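47 KDA membrane antigen (Treponema pallidum, PDB 1O75) is a lipoprotein and penicillin-binding protein with zinc-stimulated carboxypeptidase activity on synthetic depsipeptides, possibly acting as a D,D-carboxypeptidase that reduces peptidoglycan cross-linking. Local coordinates at residues B[17-22]-B[27-32]; B[136-139]-B[144-147]; B[189-192]-B[198-201]; B[364-367]-B[371-374]; B[397-400]-B[406-409]. The protein carries 2 engineered substitutions. All coordinates share one frame; numbering follows the deposited sequence.

Interaction 1 (B[17-22]-B[27-32]); sequences YADYWA and QSRDVL
Leu32 reaches in toward helix 17-25 and lays its CD1 methyl on the helix at Trp21 and Ala22, 3.3 Å from Ala22 N and 3.8 Å from Trp21 CB. Its CB rests against Ala18 CB at 4.0 Å, one helical turn earlier. The Trp21 ring itself leads away from this contact, so only its CB serves the leucine. Farther along the same side, Arg29 drapes its aliphatic root over Ala18, with CG 3.7 Å from Ala18 CB. Because chi1 of Arg29 is 178°, the chain starts out stretched away from its own N and runs alongside Asp19 in a similar direction. Asp19 OD1 approaches the guanidinium edge, 3.4 Å from Arg29 NE, with the two flat groups nearly perpendicular; OD1 is crowded in the model, so this salt bridge is placed less surely. Arg29 NH1 also reaches Asp30 OD1 weakly, forming a small charged network. Where the loop begins, Gln27 N donates to Ala22 O at 2.8 Å, an almost straight bond (168°). The arrangement is that of a helix end whose following loop folds back along it, and the loop contains an ST motif, Ser28 OG accepting from Val31 N.

Interaction 2 (B[136-139]-B[144-147]); sequences SSFM and EYKI
The beta hairpin of strands 137-140 and 143-163 sets Phe138 opposite Tyr145 as an antiparallel hydrogen-bonded pair, with Phe138 N to Tyr145 O and Tyr145 N to Phe138 O both 2.9 Å. Ser137 with Lys146, and Met139 with Glu144, are the flanking non-hydrogen-bonded pairs. On the face of Phe138 and Tyr145, the phenylalanine CG is tucked between its backbone N and carbonyl carbon (chi1 62°), which turns the ring across to the partner strand. Tyr145 CB then sits over one ring face, a CH-pi contact 4.0 Å from the centroid, while Ile147 CG1 meets the ring edge at CD2, 3.7 Å away. The two aromatic planes lie 25° apart but are slid so far that they barely overlap. On the other face the interaction is mainly polar: Ser137 OG donates to Glu144 OE2 at 2.6 Å, and OE2 receives it on its anti lone pair, away from OE1. Glu144 spans this diagonal with a fully extended chain, and Met139 SD comes against its CB at 3.6 Å. The same carboxylate oxygen also forms a salt bridge with Lys81, so it is held by two groups. Lys146 NZ bonds Ser375 O of the second subunit. This is an antiparallel beta hairpin at the edge of the large mixed sheet, aromatic on the face backed by strands 69-85 and 101-114 and mostly polar on the face beside Tyr95.

Interaction 3 (B[189-192]-B[198-201]); sequences LKTM and FSAR
Ser199 is held to Thr191 twice: its N donates to Thr191 O at 2.7 Å, and its OG accepts from Thr191 N at 2.9 Å, a fairly straight bond (162°). The hydroxyl thus stands in for the backbone carbonyl that a regular strand pair would supply. With chi1 at 79°, OG is lodged between its own N and carbonyl carbon, where it can turn its proton to Ala200 O while taking the amide hydrogen from across. Beside it Phe198 and Met192 form the antiparallel non-hydrogen-bonded pair. Met192, stretched out along its whole length, passes over one face of the Phe198 ring. Its CG makes a CH-pi contact 4.0 Å from the centroid, its SD stands off obliquely as a Met-aromatic contact, and its CB is 3.5 Å from Phe198 CE2. Lys190 bends at its far end to bring NZ 2.8 Å from Ser199 O, and CG packs on Arg201 CB at 3.7 Å. A water bridges Lys190 NZ and Phe198 O.

Further partners surround these groups. Four oxygens, from Ser199, Tyr20, Glu24 and the water, share the three N-H groups of Lys190 NZ, so not all can be full bonds at once; Glu24 takes the Arg201 amide as well. The Arg201 guanidinium turns away to Asp324. Strand 190-194 runs parallel to strand 143-163, and helix 167-173 covers Met192, while Phe174 meets the Phe198 ring edge to face and Leu15 of strand 8-16 touches it too.

Interaction 4 (B[364-367]-B[371-374]); sequences DVFA and PKLV
Lys372 runs alongside the Phe366 ring, its CG meeting CD2 obliquely at 4.0 Å, neither over the face nor at the edge; Thr397 and Arg409 also touch this aromatic. Phe366 stands on strand 362-367 of a beta hairpin that carries a classic beta bulge: Leu373 and Val374 both face Val365. Val365 O accepts from both, Leu373 N at 2.8 Å and Val374 N at 3.2 Å. The leucine amide comes nearly head-on to the carbonyl, whereas the valine amide lies in the carbonyl plane on a lone pair. Val374 O in turn takes the Val365 amide. On the face away from Phe366, Val365 and Val374 stand shoulder to shoulder, CB to CB 3.7 Å, and both rest on Phe390. Lys372 continues extended past the ring to Asp364, where NZ reaches OD2 at 3.4 Å, a weak salt bridge. That carboxylate is held more firmly elsewhere, OD1 by the Asp376 amide and OD2 by Arg401. Pro371, by the turn, packs on His222 of the second subunit and Leu373, at the bulge, on its Phe225. Next to the turn, a water bridges the strands, accepting from Ala367 N at 2.8 Å and donating to Pro371 O at 2.6 Å.

Interaction 5 (B[397-400]-B[406-409]); sequences TVEV and GSVR
Val400 N donates to Val408 O at 2.6 Å, an almost straight bond with an N-H...O angle of 174°, and Val408 N returns one to Val400 O at 2.8 Å. The two valines are thus a hydrogen-bonded pair of the beta hairpin formed by strands 396-401 and 408-412, at one edge of a four-stranded antiparallel sheet. Beside them Glu399 and Arg409 make a non-hydrogen-bonded pair spanned by a salt bridge. Glu399 OE1 faces two nitrogens of this arginine, NH2 and, more weakly, NE at 3.3 Å. The NH2 bond is nearly straight but modelled at an unusually short 2.5 Å between NH2 and OE1, so its exact length is doubtful. The oxygen meets the guanidinium rim almost level with it, and the carboxylate is turned 38° against it. Glu399 leaves its backbone stretched out (chi1 176°) and stays extended through CG. Arg409 instead starts from between its N and carbonyl carbon and bends at chi3, which brings the head group back over the neighbouring strand. The other carboxylate oxygen, OE2, bridges to Arg401, so the buried glutamate lies between two arginines, a setting that would probably favour its ionised form. Arg409 also lies against His222.

On the face away from the salt bridge, Val400 packs with Val398 on Ile341, while Val408 meets Phe402. Ser407 enters just before the strand pairing begins, its CB 3.4 Å from Val400 O.

Interactions 4 and 5 are adjacent hairpins of one four-stranded antiparallel sheet, joined where strands 362-367 and 396-401 pair; Phe366 O accepts from Thr397 N at 2.7 Å. Interaction 5 is buried, whereas the other four are partly buried; interaction 4 carries the bulge and borders the second subunit. Interactions 1 and 3 also touch, Tyr20 O meeting Lys190 NZ, so a helix end and an irregular strand pair share one lysine. Interaction 2 stands apart, its centre about 37 Å from that of interaction 3, although both reach the large mixed sheet. Regular pairing dominates interactions 2 and 5, side-chain bonds interaction 3, and aliphatic contacts with a charged rim interaction 1.

Interaction 1 (B[17-22]-B[27-32])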
loop_
_atom_site.group_PDB
_atom_site.type_symbol
_atom_site.label_atom_id
_atom_site.label_comp_id
_atom_site.label_asym_id
_atom_site.label_seq_id
_atom_site.Cartn_x
_atom_site.Cartn_y
_atom_site.Cartn_z
ATOM N N TYR B 17 -9.939 12.284 26.117
ATOM C CA TYR B 17 -9.754 13.288 25.074
ATOM C C TYR B 17 -10.205 14.671 25.580
ATOM O O TYR B 17 -9.511 15.674 25.347
ATOM C CB TYR B 17 -10.542 12.905 23.826
ATOM C CG TYR B 17 -9.869 11.818 23.027
ATOM C CD1 TYR B 17 -8.599 12.017 22.488
ATOM C CD2 TYR B 17 -10.528 10.622 22.746
ATOM C CE1 TYR B 17 -8.006 11.067 21.680
ATOM C CE2 TYR B 17 -9.939 9.654 21.930
ATOM C CZ TYR B 17 -8.683 9.889 21.402
ATOM O OH TYR B 17 -8.104 8.949 20.577
ATOM N N ALA B 18 -11.343 14.731 26.269
ATOM C CA ALA B 18 -11.807 16.030 26.798
ATOM C C ALA B 18 -10.823 16.617 27.826
ATOM O O ALA B 18 -10.523 17.828 27.788
ATOM C CB ALA B 18 -13.197 15.895 27.404
ATOM N N ASP B 19 -10.315 15.779 28.732
ATOM C CA ASP B 19 -9.342 16.225 29.741
ATOM C C ASP B 19 -8.096 16.786 29.062
ATOM O O ASP B 19 -7.475 17.747 29.542
ATOM C CB ASP B 19 -8.814 15.074 30.620
ATOM C CG ASP B 19 -9.862 14.455 31.533
ATOM O OD1 ASP B 19 -10.710 15.190 32.084
ATOM O OD2 ASP B 19 -9.785 13.203 31.715
ATOM N N TYR B 20 -7.678 16.139 27.981
ATOM C CA TYR B 20 -6.462 16.569 27.289
ATOM C C TYR B 20 -6.643 17.889 26.530
ATOM O O TYR B 20 -5.830 18.797 26.634
ATOM C CB TYR B 20 -6.007 15.483 26.285
ATOM C CG TYR B 20 -4.701 15.798 25.589
ATOM C CD1 TYR B 20 -4.653 16.655 24.479
ATOM C CD2 TYR B 20 -3.496 15.326 26.099
ATOM C CE1 TYR B 20 -3.444 17.033 23.918
ATOM C CE2 TYR B 20 -2.278 15.708 25.542
ATOM C CZ TYR B 20 -2.261 16.559 24.459
ATOM O OH TYR B 20 -1.059 16.945 23.925
ATOM N N TRP B 21 -7.724 17.985 25.776
ATOM C CA TRP B 21 -7.920 19.155 24.938
ATOM C C TRP B 21 -8.460 20.395 25.643
ATOM O O TRP B 21 -8.319 21.495 25.135
ATOM C CB TRP B 21 -8.793 18.774 23.727
ATOM C CG TRP B 21 -8.033 17.962 22.690
ATOM C CD1 TRP B 21 -8.164 16.609 22.423
ATOM C CD2 TRP B 21 -6.961 18.431 21.850
ATOM N NE1 TRP B 21 -7.224 16.221 21.483
ATOM C CE2 TRP B 21 -6.478 17.315 21.116
ATOM C CE3 TRP B 21 -6.363 19.687 21.645
ATOM C CZ2 TRP B 21 -5.431 17.417 20.205
ATOM C CZ3 TRP B 21 -5.310 19.783 20.722
ATOM C CH2 TRP B 21 -4.863 18.656 20.020
ATOM N N ALA B 22 -9.069 20.222 26.811
ATOM C CA ALA B 22 -9.610 21.374 27.548
ATOM C C ALA B 22 -8.569 22.492 27.667
ATOM O O ALA B 22 -8.824 23.643 27.305
ATOM C CB ALA B 22 -10.057 20.944 28.938
ATOM N N GLN B 27 -10.717 25.735 27.061
ATOM C CA GLN B 27 -12.127 25.456 27.329
ATOM C C GLN B 27 -12.208 24.638 28.620
ATOM O O GLN B 27 -11.267 24.639 29.415
ATOM C CB GLN B 27 -12.733 24.652 26.176
ATOM C CG GLN B 27 -12.787 25.378 24.833
ATOM C CD GLN B 27 -13.752 26.542 24.846
ATOM O OE1 GLN B 27 -14.693 26.574 25.651
ATOM N NE2 GLN B 27 -13.538 27.507 23.938
ATOM N N SER B 28 -13.339 23.977 28.866
ATOM C CA SER B 28 -13.434 23.135 30.067
ATOM C C SER B 28 -13.797 21.728 29.605
ATOM O O SER B 28 -14.334 21.544 28.516
ATOM C CB SER B 28 -14.520 23.614 31.029
ATOM O OG SER B 28 -15.802 23.399 30.476
ATOM N N ARG B 29 -13.511 20.742 30.438
ATOM C CA ARG B 29 -13.840 19.372 30.070
ATOM C C ARG B 29 -15.315 19.233 29.703
ATOM O O ARG B 29 -15.657 18.676 28.656
ATOM C CB ARG B 29 -13.492 18.418 31.212
ATOM C CG ARG B 29 -13.857 16.963 30.915
ATOM C CD ARG B 29 -13.255 16.013 31.956
ATOM N NE ARG B 29 -13.599 16.426 33.308
ATOM C CZ ARG B 29 -14.847 16.548 33.742
ATOM N NH1 ARG B 29 -15.853 16.281 32.924
ATOM N NH2 ARG B 29 -15.093 16.948 34.983
ATOM N N ASP B 30 -16.191 19.787 30.533
ATOM C CA ASP B 30 -17.624 19.661 30.291
ATOM C C ASP B 30 -18.102 20.247 28.996
ATOM O O ASP B 30 -19.018 19.718 28.357
ATOM C CB ASP B 30 -18.403 20.235 31.478
ATOM C CG ASP B 30 -18.184 19.418 32.735
ATOM O OD1 ASP B 30 -18.233 18.173 32.626
ATOM O OD2 ASP B 30 -17.952 19.995 33.816
ATOM N N VAL B 31 -17.484 21.347 28.589
ATOM C CA VAL B 31 -17.839 21.963 27.320
ATOM C C VAL B 31 -17.381 21.074 26.157
ATOM O O VAL B 31 -17.966 21.101 25.075
ATOM C CB VAL B 31 -17.187 23.359 27.219
ATOM C CG1 VAL B 31 -16.975 23.748 25.774
ATOM C CG2 VAL B 31 -18.074 24.363 27.958
ATOM N N LEU B 32 -16.341 20.281 26.378
ATOM C CA LEU B 32 -15.842 19.411 25.314
ATOM C C LEU B 32 -16.545 18.036 25.278
ATOM O O LEU B 32 -16.240 17.182 24.433
ATOM C CB LEU B 32 -14.331 19.241 25.459
ATOM C CG LEU B 32 -13.495 20.515 25.271
ATOM C CD1 LEU B 32 -12.018 20.149 25.258
ATOM C CD2 LEU B 32 -13.902 21.210 23.973
#

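Interaction 2 (B[136-139]-B[144-147])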
loop_
_atom_site.group_PDB
_atom_site.type_symbol
_atom_site.label_atom_id
_atom_site.label_comp_id
_atom_site.label_asym_id
_atom_site.label_seq_id
_atom_site.Cartn_x
_atom_site.Cartn_y
_atom_site.Cartn_z
ATOM N N SER B 136 -9.032 -10.127 15.265
ATOM C CA SER B 136 -10.426 -9.977 14.910
ATOM C C SER B 136 -11.286 -10.517 16.064
ATOM O O SER B 136 -12.504 -10.456 16.024
ATOM C CB SER B 136 -10.712 -10.727 13.610
ATOM O OG SER B 136 -10.184 -12.039 13.710
ATOM N N SER B 137 -10.635 -11.029 17.098
ATOM C CA SER B 137 -11.362 -11.569 18.249
ATOM C C SER B 137 -10.489 -11.482 19.485
ATOM O O SER B 137 -9.312 -11.138 19.394
ATOM C CB SER B 137 -11.724 -13.040 17.993
ATOM O OG SER B 137 -10.541 -13.832 18.009
ATOM N N PHE B 138 -11.067 -11.802 20.640
ATOM C CA PHE B 138 -10.341 -11.806 21.902
ATOM C C PHE B 138 -10.863 -12.936 22.809
ATOM O O PHE B 138 -11.959 -13.442 22.603
ATOM C CB PHE B 138 -10.461 -10.439 22.611
ATOM C CG PHE B 138 -11.868 -10.057 22.990
ATOM C CD1 PHE B 138 -12.400 -10.440 24.221
ATOM C CD2 PHE B 138 -12.654 -9.299 22.126
ATOM C CE1 PHE B 138 -13.687 -10.075 24.583
ATOM C CE2 PHE B 138 -13.944 -8.927 22.476
ATOM C CZ PHE B 138 -14.466 -9.315 23.706
ATOM N N MET B 139 -10.073 -13.307 23.808
ATOM C CA MET B 139 -10.433 -14.383 24.735
ATOM C C MET B 139 -10.881 -13.914 26.114
ATOM O O MET B 139 -10.240 -13.065 26.733
ATOM C CB MET B 139 -9.241 -15.321 24.949
ATOM C CG MET B 139 -8.737 -16.024 23.723
ATOM S SD MET B 139 -9.934 -17.137 23.036
ATOM C CE MET B 139 -9.113 -17.528 21.450
ATOM N N GLU B 144 -13.948 -17.395 23.156
ATOM C CA GLU B 144 -13.568 -16.406 22.153
ATOM C C GLU B 144 -14.747 -15.569 21.665
ATOM O O GLU B 144 -15.863 -16.067 21.493
ATOM C CB GLU B 144 -12.895 -17.118 20.967
ATOM C CG GLU B 144 -12.295 -16.198 19.903
ATOM C CD GLU B 144 -11.712 -16.970 18.729
ATOM O OE1 GLU B 144 -11.921 -18.197 18.666
ATOM O OE2 GLU B 144 -11.054 -16.353 17.866
ATOM N N TYR B 145 -14.481 -14.286 21.435
ATOM C CA TYR B 145 -15.502 -13.355 20.968
ATOM C C TYR B 145 -14.966 -12.569 19.783
ATOM O O TYR B 145 -13.845 -12.109 19.827
ATOM C CB TYR B 145 -15.861 -12.384 22.094
ATOM C CG TYR B 145 -16.527 -13.043 23.278
ATOM C CD1 TYR B 145 -17.911 -13.193 23.326
ATOM C CD2 TYR B 145 -15.769 -13.541 24.339
ATOM C CE1 TYR B 145 -18.528 -13.821 24.397
ATOM C CE2 TYR B 145 -16.378 -14.174 25.417
ATOM C CZ TYR B 145 -17.758 -14.308 25.433
ATOM O OH TYR B 145 -18.359 -14.938 26.496
ATOM N N LYS B 146 -15.774 -12.434 18.740
ATOM C CA LYS B 146 -15.394 -11.683 17.551
ATOM C C LYS B 146 -15.651 -10.189 17.804
ATOM O O LYS B 146 -16.783 -9.785 18.086
ATOM C CB LYS B 146 -16.229 -12.134 16.360
ATOM C CG LYS B 146 -16.008 -11.339 15.066
ATOM C CD LYS B 146 -16.900 -11.884 13.968
ATOM C CE LYS B 146 -17.392 -10.819 12.998
ATOM N NZ LYS B 146 -16.618 -10.791 11.723
ATOM N N ILE B 147 -14.598 -9.384 17.701
ATOM C CA ILE B 147 -14.707 -7.939 17.918
ATOM C C ILE B 147 -15.753 -7.302 17.012
ATOM O O ILE B 147 -15.777 -7.551 15.807
ATOM C CB ILE B 147 -13.336 -7.263 17.688
ATOM C CG1 ILE B 147 -12.377 -7.718 18.787
ATOM C CG2 ILE B 147 -13.494 -5.707 17.666
ATOM C CD1 ILE B 147 -10.916 -7.337 18.569
#

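Interaction 3 (B[189-192]-B[198-201])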
loop_
_atom_site.group_PDB
_atom_site.type_symbol
_atom_site.label_atom_id
_atom_site.label_comp_id
_atom_site.label_asym_id
_atom_site.label_seq_id
_atom_site.Cartn_x
_atom_site.Cartn_y
_atom_site.Cartn_z
ATOM N N LEU B 189 4.699 18.680 28.032
ATOM C CA LEU B 189 4.352 18.614 29.451
ATOM C C LEU B 189 3.110 19.428 29.762
ATOM O O LEU B 189 3.037 20.595 29.388
ATOM C CB LEU B 189 5.516 19.148 30.291
ATOM C CG LEU B 189 5.427 18.967 31.814
ATOM C CD1 LEU B 189 5.759 17.517 32.189
ATOM C CD2 LEU B 189 6.422 19.928 32.490
ATOM N N LYS B 190 2.141 18.817 30.437
ATOM C CA LYS B 190 0.917 19.509 30.835
ATOM C C LYS B 190 0.900 19.523 32.362
ATOM O O LYS B 190 1.194 18.508 33.001
ATOM C CB LYS B 190 -0.334 18.789 30.321
ATOM C CG LYS B 190 -0.509 18.806 28.801
ATOM C CD LYS B 190 -1.620 17.842 28.419
ATOM C CE LYS B 190 -2.610 18.429 27.469
ATOM N NZ LYS B 190 -3.424 19.489 28.062
ATOM N N THR B 191 0.546 20.665 32.947
ATOM C CA THR B 191 0.541 20.796 34.402
ATOM C C THR B 191 -0.838 20.616 35.030
ATOM O O THR B 191 -1.822 21.223 34.612
ATOM C CB THR B 191 1.153 22.163 34.783
ATOM O OG1 THR B 191 2.499 22.204 34.283
ATOM C CG2 THR B 191 1.159 22.378 36.317
ATOM N N MET B 192 -0.924 19.743 36.026
ATOM C CA MET B 192 -2.208 19.526 36.680
ATOM C C MET B 192 -2.511 20.820 37.423
ATOM O O MET B 192 -1.692 21.269 38.220
ATOM C CB MET B 192 -2.127 18.340 37.644
ATOM C CG MET B 192 -3.477 17.883 38.138
ATOM S SD MET B 192 -3.379 16.306 39.016
ATOM C CE MET B 192 -5.081 15.912 39.142
ATOM N N PHE B 198 -6.023 19.931 33.651
ATOM C CA PHE B 198 -4.618 20.090 33.300
ATOM C C PHE B 198 -4.446 21.249 32.331
ATOM O O PHE B 198 -5.337 21.548 31.544
ATOM C CB PHE B 198 -4.069 18.805 32.659
ATOM C CG PHE B 198 -4.078 17.611 33.586
ATOM C CD1 PHE B 198 -5.266 16.940 33.868
ATOM C CD2 PHE B 198 -2.893 17.169 34.179
ATOM C CE1 PHE B 198 -5.272 15.828 34.735
ATOM C CE2 PHE B 198 -2.890 16.078 35.036
ATOM C CZ PHE B 198 -4.087 15.403 35.314
ATOM N N SER B 199 -3.283 21.881 32.394
ATOM C CA SER B 199 -2.965 23.028 31.559
ATOM C C SER B 199 -2.625 22.662 30.122
ATOM O O SER B 199 -2.469 21.477 29.784
ATOM C CB SER B 199 -1.753 23.731 32.133
ATOM O OG SER B 199 -0.574 23.029 31.778
ATOM N N ALA B 200 -2.484 23.698 29.291
ATOM C CA ALA B 200 -2.062 23.520 27.914
ATOM C C ALA B 200 -0.640 22.987 28.040
ATOM O O ALA B 200 0.062 23.307 29.003
ATOM C CB ALA B 200 -2.036 24.872 27.168
ATOM N N ARG B 201 -0.211 22.201 27.054
ATOM C CA ARG B 201 1.114 21.609 27.052
ATOM C C ARG B 201 2.192 22.650 26.797
ATOM O O ARG B 201 1.967 23.644 26.114
ATOM C CB ARG B 201 1.191 20.513 25.960
ATOM C CG ARG B 201 0.986 21.058 24.510
ATOM C CD ARG B 201 0.674 19.907 23.512
ATOM N NE ARG B 201 1.830 19.023 23.336
ATOM C CZ ARG B 201 2.772 19.230 22.426
ATOM N NH1 ARG B 201 2.685 20.277 21.605
ATOM N NH2 ARG B 201 3.805 18.403 22.338
HETATM O O HOH W 1 -5.764 20.062 29.310
#

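Interaction 4 (B[364-367]-B[371-374])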
loop_
_atom_site.group_PDB
_atom_site.type_symbol
_atom_site.label_atom_id
_atom_site.label_comp_id
_atom_site.label_asym_id
_atom_site.label_seq_id
_atom_site.Cartn_x
_atom_site.Cartn_y
_atom_site.Cartn_z
ATOM N N ASP B 364 -9.048 9.612 -13.302
ATOM C CA ASP B 364 -8.665 8.226 -13.092
ATOM C C ASP B 364 -9.967 7.521 -13.459
ATOM O O ASP B 364 -11.040 8.125 -13.372
ATOM C CB ASP B 364 -8.337 7.910 -11.620
ATOM C CG ASP B 364 -7.044 8.548 -11.140
ATOM O OD1 ASP B 364 -6.132 8.794 -11.956
ATOM O OD2 ASP B 364 -6.937 8.787 -9.920
ATOM N N VAL B 365 -9.889 6.272 -13.896
ATOM C CA VAL B 365 -11.096 5.529 -14.219
ATOM C C VAL B 365 -10.844 4.093 -13.823
ATOM O O VAL B 365 -9.848 3.499 -14.239
ATOM C CB VAL B 365 -11.441 5.573 -15.713
ATOM C CG1 VAL B 365 -12.712 4.761 -15.958
ATOM C CG2 VAL B 365 -11.634 7.020 -16.168
ATOM N N PHE B 366 -11.737 3.540 -13.009
ATOM C CA PHE B 366 -11.574 2.174 -12.556
ATOM C C PHE B 366 -12.892 1.551 -12.144
ATOM O O PHE B 366 -13.768 2.236 -11.612
ATOM C CB PHE B 366 -10.583 2.134 -11.382
ATOM C CG PHE B 366 -10.997 2.975 -10.202
ATOM C CD1 PHE B 366 -11.830 2.455 -9.213
ATOM C CD2 PHE B 366 -10.554 4.288 -10.080
ATOM C CE1 PHE B 366 -12.216 3.235 -8.114
ATOM C CE2 PHE B 366 -10.933 5.075 -8.989
ATOM C CZ PHE B 366 -11.766 4.546 -8.004
ATOM N N ALA B 367 -13.040 0.255 -12.407
ATOM C CA ALA B 367 -14.254 -0.455 -12.030
ATOM C C ALA B 367 -14.143 -0.726 -10.534
ATOM O O ALA B 367 -13.053 -0.992 -10.030
ATOM C CB ALA B 367 -14.368 -1.751 -12.803
ATOM N N PRO B 371 -8.203 -2.800 -10.965
ATOM C CA PRO B 371 -7.069 -1.896 -11.190
ATOM C C PRO B 371 -7.537 -0.775 -12.114
ATOM O O PRO B 371 -8.486 -0.958 -12.862
ATOM C CB PRO B 371 -6.037 -2.793 -11.871
ATOM C CG PRO B 371 -6.367 -4.160 -11.341
ATOM C CD PRO B 371 -7.870 -4.172 -11.385
ATOM N N LYS B 372 -6.870 0.371 -12.062
ATOM C CA LYS B 372 -7.236 1.514 -12.894
ATOM C C LYS B 372 -7.016 1.247 -14.370
ATOM O O LYS B 372 -5.998 0.671 -14.758
ATOM C CB LYS B 372 -6.419 2.753 -12.499
ATOM C CG LYS B 372 -6.772 3.347 -11.148
ATOM C CD LYS B 372 -5.826 4.485 -10.785
ATOM C CE LYS B 372 -6.137 5.033 -9.393
ATOM N NZ LYS B 372 -5.123 6.038 -8.943
ATOM N N LEU B 373 -7.976 1.662 -15.191
ATOM C CA LEU B 373 -7.854 1.506 -16.638
ATOM C C LEU B 373 -7.215 2.787 -17.146
ATOM O O LEU B 373 -6.468 2.789 -18.119
ATOM C CB LEU B 373 -9.225 1.341 -17.293
ATOM C CG LEU B 373 -10.148 0.212 -16.829
ATOM C CD1 LEU B 373 -11.259 0.059 -17.856
ATOM C CD2 LEU B 373 -9.382 -1.103 -16.692
ATOM N N VAL B 374 -7.518 3.879 -16.453
ATOM C CA VAL B 374 -7.018 5.205 -16.791
ATOM C C VAL B 374 -6.397 5.839 -15.544
ATOM O O VAL B 374 -7.043 5.918 -14.500
ATOM C CB VAL B 374 -8.187 6.093 -17.294
ATOM C CG1 VAL B 374 -7.721 7.510 -17.518
ATOM C CG2 VAL B 374 -8.766 5.508 -18.579
HETATM O O HOH W 2 -10.915 -0.932 -13.799
#

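Interaction 5 (B[397-400]-B[406-409])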
loop_
_atom_site.group_PDB
_atom_site.type_symbol
_atom_site.label_atom_id
_atom_site.label_comp_id
_atom_site.label_asym_id
_atom_site.label_seq_id
_atom_site.Cartn_x
_atom_site.Cartn_y
_atom_site.Cartn_z
ATOM N N THR B 397 -15.863 3.929 -11.956
ATOM C CA THR B 397 -15.746 5.089 -11.088
ATOM C C THR B 397 -14.818 6.023 -11.847
ATOM O O THR B 397 -13.796 5.581 -12.391
ATOM C CB THR B 397 -15.099 4.735 -9.731
ATOM O OG1 THR B 397 -15.961 3.850 -9.005
ATOM C CG2 THR B 397 -14.864 6.000 -8.900
ATOM N N VAL B 398 -15.197 7.297 -11.913
ATOM C CA VAL B 398 -14.394 8.314 -12.583
ATOM C C VAL B 398 -14.088 9.413 -11.579
ATOM O O VAL B 398 -14.998 10.084 -11.078
ATOM C CB VAL B 398 -15.134 8.977 -13.771
ATOM C CG1 VAL B 398 -14.202 9.969 -14.473
ATOM C CG2 VAL B 398 -15.613 7.922 -14.747
ATOM N N GLU B 399 -12.809 9.589 -11.272
ATOM C CA GLU B 399 -12.426 10.635 -10.344
ATOM C C GLU B 399 -11.864 11.789 -11.155
ATOM O O GLU B 399 -11.021 11.594 -12.031
ATOM C CB GLU B 399 -11.376 10.144 -9.344
ATOM C CG GLU B 399 -10.899 11.261 -8.419
ATOM C CD GLU B 399 -9.984 10.780 -7.315
ATOM O OE1 GLU B 399 -10.415 9.920 -6.524
ATOM O OE2 GLU B 399 -8.840 11.270 -7.236
ATOM N N VAL B 400 -12.346 12.989 -10.871
ATOM C CA VAL B 400 -11.874 14.171 -11.573
ATOM C C VAL B 400 -11.171 15.091 -10.598
ATOM O O VAL B 400 -11.758 15.519 -9.609
ATOM C CB VAL B 400 -13.034 14.948 -12.221
ATOM C CG1 VAL B 400 -12.508 16.218 -12.879
ATOM C CG2 VAL B 400 -13.729 14.062 -13.246
ATOM N N GLY B 406 -11.647 20.715 -4.805
ATOM C CA GLY B 406 -11.445 19.367 -4.312
ATOM C C GLY B 406 -11.866 18.409 -5.411
ATOM O O GLY B 406 -12.717 18.740 -6.231
ATOM N N SER B 407 -11.270 17.226 -5.447
ATOM C CA SER B 407 -11.598 16.258 -6.478
ATOM C C SER B 407 -13.047 15.785 -6.367
ATOM O O SER B 407 -13.693 15.931 -5.328
ATOM C CB SER B 407 -10.649 15.067 -6.386
ATOM O OG SER B 407 -10.678 14.526 -5.083
ATOM N N VAL B 408 -13.553 15.222 -7.457
ATOM C CA VAL B 408 -14.914 14.713 -7.495
ATOM C C VAL B 408 -14.909 13.333 -8.127
ATOM O O VAL B 408 -14.168 13.084 -9.074
ATOM C CB VAL B 408 -15.824 15.633 -8.335
ATOM C CG1 VAL B 408 -17.104 14.912 -8.703
ATOM C CG2 VAL B 408 -16.154 16.888 -7.549
ATOM N N ARG B 409 -15.703 12.417 -7.589
ATOM C CA ARG B 409 -15.782 11.105 -8.204
ATOM C C ARG B 409 -17.236 10.731 -8.437
ATOM O O ARG B 409 -18.112 11.023 -7.618
ATOM C CB ARG B 409 -15.053 10.037 -7.380
ATOM C CG ARG B 409 -15.438 9.917 -5.937
ATOM C CD ARG B 409 -14.729 8.705 -5.333
ATOM N NE ARG B 409 -13.277 8.750 -5.507
ATOM C CZ ARG B 409 -12.460 7.748 -5.191
ATOM N NH1 ARG B 409 -12.948 6.619 -4.690
ATOM N NH2 ARG B 409 -11.154 7.869 -5.367
#